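Local coordinates for DNA ligase D 3'-phosphoesterase domain-containing protein (PDB 5DMP), which probably trims 3'-phosphate and related blocked ends of DNA as the phosphoesterase of an archaeal non-homologous end-joining repair system, at residues I79-N84 against F109-K114; G117-I122 against F134-E139; K35-D40 against E146-A151. One frame throughout, in Å; residues are numbered along the deposited sequence.

How the interactions relate
Along the chain, interaction 1 closes before interaction 2 opens, and both are nested inside the long loop that interaction 3 closes. The first two share one antiparallel sheet, in which strands 72-84, 105-111, 118-123 and 132-136 lie in sequence; their centres are about 12 Å apart. Interaction 3, centred about 13 Å from interaction 2 and 16 Å from interaction 1, sets the loop after strand 27-33 against helix 148-151. Leu39 and Ser38 there touch Tyr119 and Lys136, and Trp77 of strand 72-84 meets both loop and helix, so this corner packs on the sheet. The same strand 72-84 carries Val74 of the vanadate-binding pocket.

Interaction 1: residues I79-N84 against F109-K114; sequences IGTYRN and FLEGKK
Arg83 lays its guanidinium flat on the ring of Phe109, the two planes only 17° apart. NH2 sits over the ring, 3.3 Å from Phe109 CG, while CZ is off-centre, giving an offset cation-pi stack. Arg83 and Phe109 form an antiparallel hydrogen-bonded pair on neighbouring strands 79-84 and 109-111, which sends both side chains to the same face. Arg83 also reaches Glu111: its NE donates to OE2 at 3.2 Å in a salt bridge that approaches from above the carboxylate plane. The other oxygen, Glu111 OE1, takes the hydroxyl of Thr81, with OG1 to OE1 only 2.6 Å. Thr81 can do this because its OG1 stands between the backbone N and the carbonyl carbon (chi1 57°), facing Glu111 on the same side of the sheet. A water then donates to both Thr81 OG1 and the carbonyl O of Glu111.

Backbone pairing of strands 72-84 and 105-111 in the antiparallel sheet sets the spacing of this cross-strand polar and cation-pi cluster. Thr81 and Glu111 exchange two bonds, the shorter running from Glu111 N to Thr81 O at 2.8 Å, and Arg83 and Phe109 do the same. Between them Tyr82 and Leu110 form a non-hydrogen-bonded pair on the other face, where Tyr82 CB meets Leu110 CD2 at 3.9 Å. The Tyr82 hydroxyl bonds to Glu23 O, and strand 5-12 packs on both residues through Tyr6.

With each carboxylate oxygen of Glu111 held by a different residue of strand 79-84, its rotation is restrained. The acid probably offsets part of the arginine's charge, while the stack and the NE bond fix how the guanidinium plane is turned.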
# COMPACT_ATOMS: atom_id res chain seq x y z
N ILE A 79 -7.34 -3.76 -3.68
CA ILE A 79 -6.98 -5.07 -3.12
C ILE A 79 -6.62 -6.00 -4.29
O ILE A 79 -7.03 -5.82 -5.47
CB ILE A 79 -8.15 -5.65 -2.25
CG1 ILE A 79 -7.64 -6.80 -1.35
CG2 ILE A 79 -9.30 -6.10 -3.21
CD1 ILE A 79 -8.61 -7.13 -0.21
N GLY A 80 -5.78 -6.98 -4.02
CA GLY A 80 -5.42 -7.98 -5.02
C GLY A 80 -4.28 -8.79 -4.42
O GLY A 80 -4.29 -9.14 -3.24
N THR A 81 -3.31 -9.08 -5.25
CA THR A 81 -2.17 -9.88 -4.85
C THR A 81 -0.92 -9.18 -5.38
O THR A 81 -1.04 -8.08 -5.97
CB THR A 81 -2.25 -11.32 -5.48
OG1 THR A 81 -2.33 -11.23 -6.91
CG2 THR A 81 -3.53 -12.08 -4.98
N TYR A 82 0.27 -9.74 -5.15
CA TYR A 82 1.47 -9.15 -5.73
C TYR A 82 2.46 -10.25 -6.03
O TYR A 82 2.31 -11.37 -5.51
CB TYR A 82 2.08 -8.12 -4.73
CG TYR A 82 2.71 -8.74 -3.50
CD1 TYR A 82 4.06 -9.08 -3.49
CD2 TYR A 82 1.94 -8.95 -2.32
CE1 TYR A 82 4.67 -9.62 -2.36
CE2 TYR A 82 2.53 -9.53 -1.19
CZ TYR A 82 3.85 -9.85 -1.21
OH TYR A 82 4.40 -10.40 -0.09
N ARG A 83 3.46 -9.94 -6.84
CA ARG A 83 4.52 -10.88 -7.16
C ARG A 83 5.82 -10.20 -6.74
O ARG A 83 6.02 -8.99 -6.92
CB ARG A 83 4.61 -11.17 -8.70
CG ARG A 83 3.36 -11.78 -9.28
CD ARG A 83 3.57 -12.12 -10.76
NE ARG A 83 3.08 -11.09 -11.71
CZ ARG A 83 3.91 -10.37 -12.39
NH1 ARG A 83 5.24 -10.51 -12.17
NH2 ARG A 83 3.44 -9.52 -13.32
N ASN A 84 6.75 -11.00 -6.21
CA ASN A 84 8.01 -10.44 -5.75
C ASN A 84 8.98 -10.40 -6.95
O ASN A 84 9.45 -11.47 -7.39
CB ASN A 84 8.58 -11.37 -4.68
CG ASN A 84 9.98 -10.96 -4.27
OD1 ASN A 84 10.48 -9.88 -4.63
ND2 ASN A 84 10.61 -11.81 -3.48
N PHE A 109 5.39 -6.50 -8.16
CA PHE A 109 4.44 -6.18 -9.18
C PHE A 109 3.06 -6.26 -8.49
O PHE A 109 2.66 -7.35 -8.06
CB PHE A 109 4.48 -7.20 -10.30
CG PHE A 109 3.67 -6.74 -11.50
CD1 PHE A 109 2.27 -6.93 -11.51
CD2 PHE A 109 4.30 -6.06 -12.58
CE1 PHE A 109 1.49 -6.47 -12.60
CE2 PHE A 109 3.54 -5.64 -13.67
CZ PHE A 109 2.14 -5.79 -13.66
N LEU A 110 2.38 -5.12 -8.34
CA LEU A 110 1.10 -5.15 -7.62
C LEU A 110 0.01 -5.55 -8.66
O LEU A 110 -0.06 -4.98 -9.78
CB LEU A 110 0.76 -3.76 -7.09
CG LEU A 110 1.75 -3.24 -6.03
CD1 LEU A 110 1.30 -1.85 -5.56
CD2 LEU A 110 1.95 -4.23 -4.85
N GLU A 111 -0.84 -6.49 -8.28
CA GLU A 111 -1.98 -6.91 -9.11
C GLU A 111 -3.27 -6.50 -8.41
O GLU A 111 -3.99 -7.30 -7.77
CB GLU A 111 -1.93 -8.43 -9.27
CG GLU A 111 -0.61 -8.89 -9.91
CD GLU A 111 -0.28 -10.36 -9.68
OE1 GLU A 111 -0.34 -10.88 -8.52
OE2 GLU A 111 0.08 -11.02 -10.68
N GLY A 112 -3.58 -5.23 -8.52
CA GLY A 112 -4.76 -4.69 -7.91
C GLY A 112 -5.83 -4.34 -8.97
O GLY A 112 -5.66 -4.63 -10.20
N LYS A 113 -6.88 -3.67 -8.53
CA LYS A 113 -7.87 -3.11 -9.43
C LYS A 113 -7.50 -1.68 -9.78
O LYS A 113 -7.83 -1.21 -10.88
CB LYS A 113 -9.28 -3.13 -8.83
CG LYS A 113 -9.70 -4.51 -8.32
CD LYS A 113 -10.02 -5.49 -9.45
CE LYS A 113 -11.52 -5.72 -9.56
NZ LYS A 113 -11.83 -6.16 -10.95
N LYS A 114 -6.81 -0.98 -8.88
CA LYS A 114 -6.45 0.40 -9.17
C LYS A 114 -4.97 0.54 -9.54
O LYS A 114 -4.60 1.33 -10.44
CB LYS A 114 -6.81 1.37 -8.05
CG LYS A 114 -8.36 1.41 -7.78
CD LYS A 114 -8.66 2.35 -6.63
CE LYS A 114 -10.18 2.32 -6.27
NZ LYS A 114 -10.40 3.10 -5.02
O HOH W 1 -5.02 -10.21 -7.90

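Interaction 2: residues G117-I122 against F134-E139. With EDO (1,2-ethanediol), chain E.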
# COMPACT_ATOMS: atom_id res chain seq x y z
N GLY A 117 1.10 -2.89 -11.51
CA GLY A 117 2.42 -2.68 -12.13
C GLY A 117 3.49 -2.66 -11.06
O GLY A 117 3.22 -2.98 -9.89
N SER A 118 4.72 -2.35 -11.48
CA SER A 118 5.87 -2.46 -10.60
C SER A 118 6.03 -1.27 -9.67
O SER A 118 5.98 -0.12 -10.12
CB SER A 118 7.11 -2.71 -11.47
OG SER A 118 7.22 -1.62 -12.38
N TYR A 119 6.21 -1.54 -8.35
CA TYR A 119 6.37 -0.54 -7.31
C TYR A 119 7.51 -0.96 -6.38
O TYR A 119 7.78 -2.17 -6.22
CB TYR A 119 5.09 -0.32 -6.43
CG TYR A 119 4.03 0.46 -7.16
CD1 TYR A 119 3.21 -0.16 -8.10
CD2 TYR A 119 3.89 1.84 -6.90
CE1 TYR A 119 2.25 0.58 -8.81
CE2 TYR A 119 2.94 2.59 -7.59
CZ TYR A 119 2.16 1.95 -8.52
OH TYR A 119 1.20 2.67 -9.21
N ALA A 120 8.21 0.06 -5.88
CA ALA A 120 9.35 -0.15 -4.93
C ALA A 120 9.01 0.47 -3.56
O ALA A 120 8.40 1.56 -3.44
CB ALA A 120 10.63 0.46 -5.46
N LEU A 121 9.53 -0.19 -2.52
CA LEU A 121 9.47 0.32 -1.14
C LEU A 121 10.94 0.26 -0.64
O LEU A 121 11.50 -0.82 -0.62
CB LEU A 121 8.66 -0.64 -0.24
CG LEU A 121 7.19 -0.30 -0.18
CD1 LEU A 121 6.49 -1.54 0.42
CD2 LEU A 121 6.93 0.96 0.67
N ILE A 122 11.50 1.43 -0.32
CA ILE A 122 12.96 1.48 -0.00
C ILE A 122 13.14 2.03 1.39
O ILE A 122 12.71 3.18 1.66
CB ILE A 122 13.71 2.45 -1.00
CG1 ILE A 122 13.53 1.93 -2.45
CG2 ILE A 122 15.24 2.53 -0.64
CD1 ILE A 122 14.08 0.53 -2.66
N PHE A 134 8.14 5.11 -1.15
CA PHE A 134 7.27 4.22 -1.88
C PHE A 134 7.08 4.87 -3.27
O PHE A 134 6.63 6.02 -3.35
CB PHE A 134 5.90 4.17 -1.15
CG PHE A 134 4.79 3.45 -1.90
CD1 PHE A 134 4.98 2.20 -2.48
CD2 PHE A 134 3.50 4.00 -1.89
CE1 PHE A 134 3.93 1.52 -3.11
CE2 PHE A 134 2.44 3.34 -2.50
CZ PHE A 134 2.65 2.09 -3.13
N PHE A 135 7.44 4.17 -4.32
CA PHE A 135 7.25 4.81 -5.65
C PHE A 135 6.98 3.78 -6.74
O PHE A 135 7.42 2.63 -6.71
CB PHE A 135 8.48 5.76 -5.99
CG PHE A 135 9.77 5.09 -5.92
CD1 PHE A 135 10.32 4.44 -7.06
CD2 PHE A 135 10.51 5.06 -4.70
CE1 PHE A 135 11.56 3.80 -6.99
CE2 PHE A 135 11.75 4.42 -4.65
CZ PHE A 135 12.28 3.78 -5.77
N LYS A 136 6.27 4.28 -7.76
CA LYS A 136 6.14 3.52 -9.02
C LYS A 136 7.52 3.34 -9.62
O LYS A 136 8.34 4.28 -9.68
CB LYS A 136 5.23 4.32 -9.97
CG LYS A 136 5.12 3.71 -11.42
CD LYS A 136 4.21 2.44 -11.44
CE LYS A 136 4.50 1.61 -12.73
NZ LYS A 136 5.83 0.88 -12.74
N MET A 137 7.82 2.13 -10.08
CA MET A 137 9.13 1.89 -10.69
C MET A 137 9.11 2.43 -12.16
O MET A 137 8.09 2.48 -12.82
CB MET A 137 9.55 0.44 -10.64
CG MET A 137 9.92 0.04 -9.19
SD MET A 137 10.13 -1.74 -9.01
CE MET A 137 11.75 -1.92 -9.83
N LYS A 138 10.28 2.88 -12.59
CA LYS A 138 10.38 3.55 -13.87
C LYS A 138 10.14 2.52 -15.01
O LYS A 138 10.65 1.40 -15.00
CB LYS A 138 11.79 4.14 -13.99
CG LYS A 138 12.11 4.70 -15.39
CD LYS A 138 13.43 5.46 -15.35
CE LYS A 138 13.64 6.27 -16.65
NZ LYS A 138 14.73 7.27 -16.44
N GLU A 139 9.34 2.92 -15.97
CA GLU A 139 9.14 2.10 -17.19
C GLU A 139 8.70 3.10 -18.24
O GLU A 139 8.30 4.24 -17.89
CB GLU A 139 8.04 1.08 -16.96
CG GLU A 139 6.74 1.69 -16.53
CD GLU A 139 5.62 0.64 -16.36
OE1 GLU A 139 4.81 0.42 -17.28
OE2 GLU A 139 5.58 -0.06 -15.34
C1 EDO E . 1.08 0.83 -15.76
O1 EDO E . 1.96 0.14 -16.63
C2 EDO E . 1.69 0.63 -14.40
O2 EDO E . 1.21 1.68 -13.56
O HOH W 2 4.60 -2.24 -14.41
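Lys136 turns its ammonium back onto the chain, where NZ donates to both Ser118 O and Met137 O at the open end of the antiparallel hairpin formed by strands 118-123 and 132-136. The bond to Ser118 O, 2.8 Å from NZ, lies in the carbonyl plane on a lone pair. Met137 N donates to the same oxygen from above that plane, so two donors grip one carbonyl. A salt bridge to Glu139 OE2 and a weak bond to Ser118 OG complete the grip on NZ.

The bend at chi2 (75°) carries the lysine CD over one face of Tyr119, 4.0 Å from the Tyr119 centroid and shifted toward the rim; the bend at chi4 (73°) then turns NZ back to Ser118 O. Phe134 meets the same tyrosine obliquely, Tyr119 CD2 to Phe134 CE1 being 3.8 Å, and Leu121 CD2 packs against Phe134 CB. The face carrying Tyr119, Leu121 and Phe134 packs on the sheet, Leu20 of strand 16-24 touching both Leu121 and Phe134.

On the other side the Ala120 methyl sits over a face of the Phe135 ring, and Met137 CG lies against that methyl too. Ile122 CG1 borders the ring obliquely. Backbone bonds between Ala120 and Phe135 hold the strands in register, with Ala120 N to Phe135 O a nearly straight 2.8 Å. Near the lysine, a water accepts from Ser118 N and donates to Glu139 OE2 at 2.6 Å.

Interaction 3: residues K35-D40 against E146-A151; sequences KGPSLD and EDIEKA. With EDO (1,2-ethanediol), chain H.
Leu39 reaches from the loop between strands 27-33 and 45-53 onto the N-terminus of helix 148-151, where Asp147 is the N-cap, its OD1 accepting from Lys150 N. Leaving the loop, Leu39 CB stands 4.1 Å from Glu146 O. The next atom, CG, is 4.0 Å from both Glu146 O and Ile148 CB. With CG anti to the carbonyl carbon (chi1 -58°) and CD1 extended from it, the CD1 methyl lies against Glu146, 3.5 Å from its O, and also touches Ile148 CB at 3.9 Å. The other methyl, CD2, turns toward the Tyr119 hydroxyl. Leu39 and Ile148 cross at about a right angle, and Leu115 packs against Leu39.

From the helix, Glu149 bends at chi2 (85°) to set its carboxylate against Pro37, two residues before Leu39. The approach of Glu149 OE2 to Pro37 O, 2.4 Å, is unusually short and doubtful; if real, the carboxyl may be protonated. Arg45 of strand 45-53 touches Glu149 and donates to Gly36 O. Trp77 backs both Pro37 and Ile148, linking this corner to strand 72-84.

One water stitches the backbones together, accepting from Leu39 N and Ile148 N and donating to Glu146 O at 2.7 Å.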
# COMPACT_ATOMS: atom_id res chain seq x y z
N LYS A 35 -0.09 10.54 1.44
CA LYS A 35 -0.77 11.07 0.23
C LYS A 35 -1.19 9.94 -0.72
O LYS A 35 -1.73 10.15 -1.83
CB LYS A 35 0.17 12.00 -0.57
CG LYS A 35 0.60 13.29 0.17
CD LYS A 35 1.07 14.36 -0.83
CE LYS A 35 -0.09 14.80 -1.75
NZ LYS A 35 0.19 15.22 -3.18
N GLY A 36 -1.00 8.71 -0.27
CA GLY A 36 -1.41 7.59 -1.16
C GLY A 36 -0.43 7.30 -2.30
O GLY A 36 0.61 8.02 -2.46
N PRO A 37 -0.69 6.23 -3.09
CA PRO A 37 0.23 5.84 -4.14
C PRO A 37 0.18 6.88 -5.26
O PRO A 37 -0.84 7.60 -5.38
CB PRO A 37 -0.36 4.53 -4.67
CG PRO A 37 -1.81 4.57 -4.30
CD PRO A 37 -1.87 5.31 -2.98
N SER A 38 1.27 6.96 -6.00
CA SER A 38 1.24 7.75 -7.23
C SER A 38 1.58 6.81 -8.38
O SER A 38 2.45 5.91 -8.25
CB SER A 38 2.22 8.95 -7.11
OG SER A 38 2.35 9.59 -8.39
N LEU A 39 0.94 7.04 -9.55
CA LEU A 39 1.28 6.27 -10.76
C LEU A 39 2.53 6.77 -11.43
O LEU A 39 3.06 6.11 -12.34
CB LEU A 39 0.11 6.41 -11.80
CG LEU A 39 -1.24 5.94 -11.28
CD1 LEU A 39 -2.38 6.17 -12.31
CD2 LEU A 39 -1.13 4.45 -10.92
N ASP A 40 3.02 7.96 -11.00
CA ASP A 40 4.18 8.62 -11.67
C ASP A 40 5.48 8.19 -10.99
O ASP A 40 5.62 8.43 -9.81
CB ASP A 40 3.99 10.14 -11.50
CG ASP A 40 5.07 10.95 -12.21
OD1 ASP A 40 6.14 10.43 -12.57
OD2 ASP A 40 4.79 12.15 -12.43
N GLU A 146 -2.39 9.94 -14.81
CA GLU A 146 -3.58 10.04 -13.99
C GLU A 146 -3.27 10.25 -12.47
O GLU A 146 -2.31 9.69 -11.95
CB GLU A 146 -4.33 8.72 -14.15
CG GLU A 146 -5.80 8.77 -13.77
CD GLU A 146 -6.42 7.39 -13.72
OE1 GLU A 146 -7.46 7.24 -13.05
OE2 GLU A 146 -5.86 6.44 -14.31
N ASP A 147 -4.05 11.09 -11.80
CA ASP A 147 -4.09 11.21 -10.35
C ASP A 147 -5.06 10.12 -9.90
O ASP A 147 -6.29 10.31 -9.93
CB ASP A 147 -4.62 12.57 -9.96
CG ASP A 147 -4.67 12.78 -8.46
OD1 ASP A 147 -4.82 11.81 -7.66
OD2 ASP A 147 -4.62 13.95 -8.07
N ILE A 148 -4.52 8.96 -9.51
CA ILE A 148 -5.38 7.79 -9.21
C ILE A 148 -6.27 8.10 -8.00
O ILE A 148 -7.43 7.61 -7.88
CB ILE A 148 -4.49 6.50 -9.00
CG1 ILE A 148 -5.40 5.23 -8.98
CG2 ILE A 148 -3.60 6.65 -7.74
CD1 ILE A 148 -6.03 4.96 -10.33
N GLU A 149 -5.80 8.94 -7.09
CA GLU A 149 -6.61 9.23 -5.90
C GLU A 149 -7.86 10.02 -6.25
O GLU A 149 -8.86 9.88 -5.58
CB GLU A 149 -5.85 10.01 -4.86
CG GLU A 149 -4.98 9.14 -4.01
CD GLU A 149 -3.65 8.89 -4.64
OE1 GLU A 149 -3.26 9.74 -5.50
OE2 GLU A 149 -3.00 7.84 -4.33
N LYS A 150 -7.72 10.94 -7.20
CA LYS A 150 -8.86 11.70 -7.72
C LYS A 150 -9.73 10.88 -8.64
O LYS A 150 -10.99 10.88 -8.53
CB LYS A 150 -8.35 13.00 -8.39
CG LYS A 150 -8.15 14.09 -7.33
CD LYS A 150 -7.61 15.45 -7.81
CE LYS A 150 -7.18 16.30 -6.61
NZ LYS A 150 -6.26 17.45 -6.93
N ALA A 151 -9.11 10.14 -9.53
CA ALA A 151 -9.85 9.36 -10.51
C ALA A 151 -10.66 8.21 -9.89
O ALA A 151 -11.75 7.80 -10.39
CB ALA A 151 -8.89 8.78 -11.52
C1 EDO H . -6.06 13.66 -13.10
O1 EDO H . -6.38 12.30 -13.41
C2 EDO H . -7.30 14.25 -12.42
O2 EDO H . -8.35 13.27 -12.43
O HOH W 3 -1.51 8.99 -9.43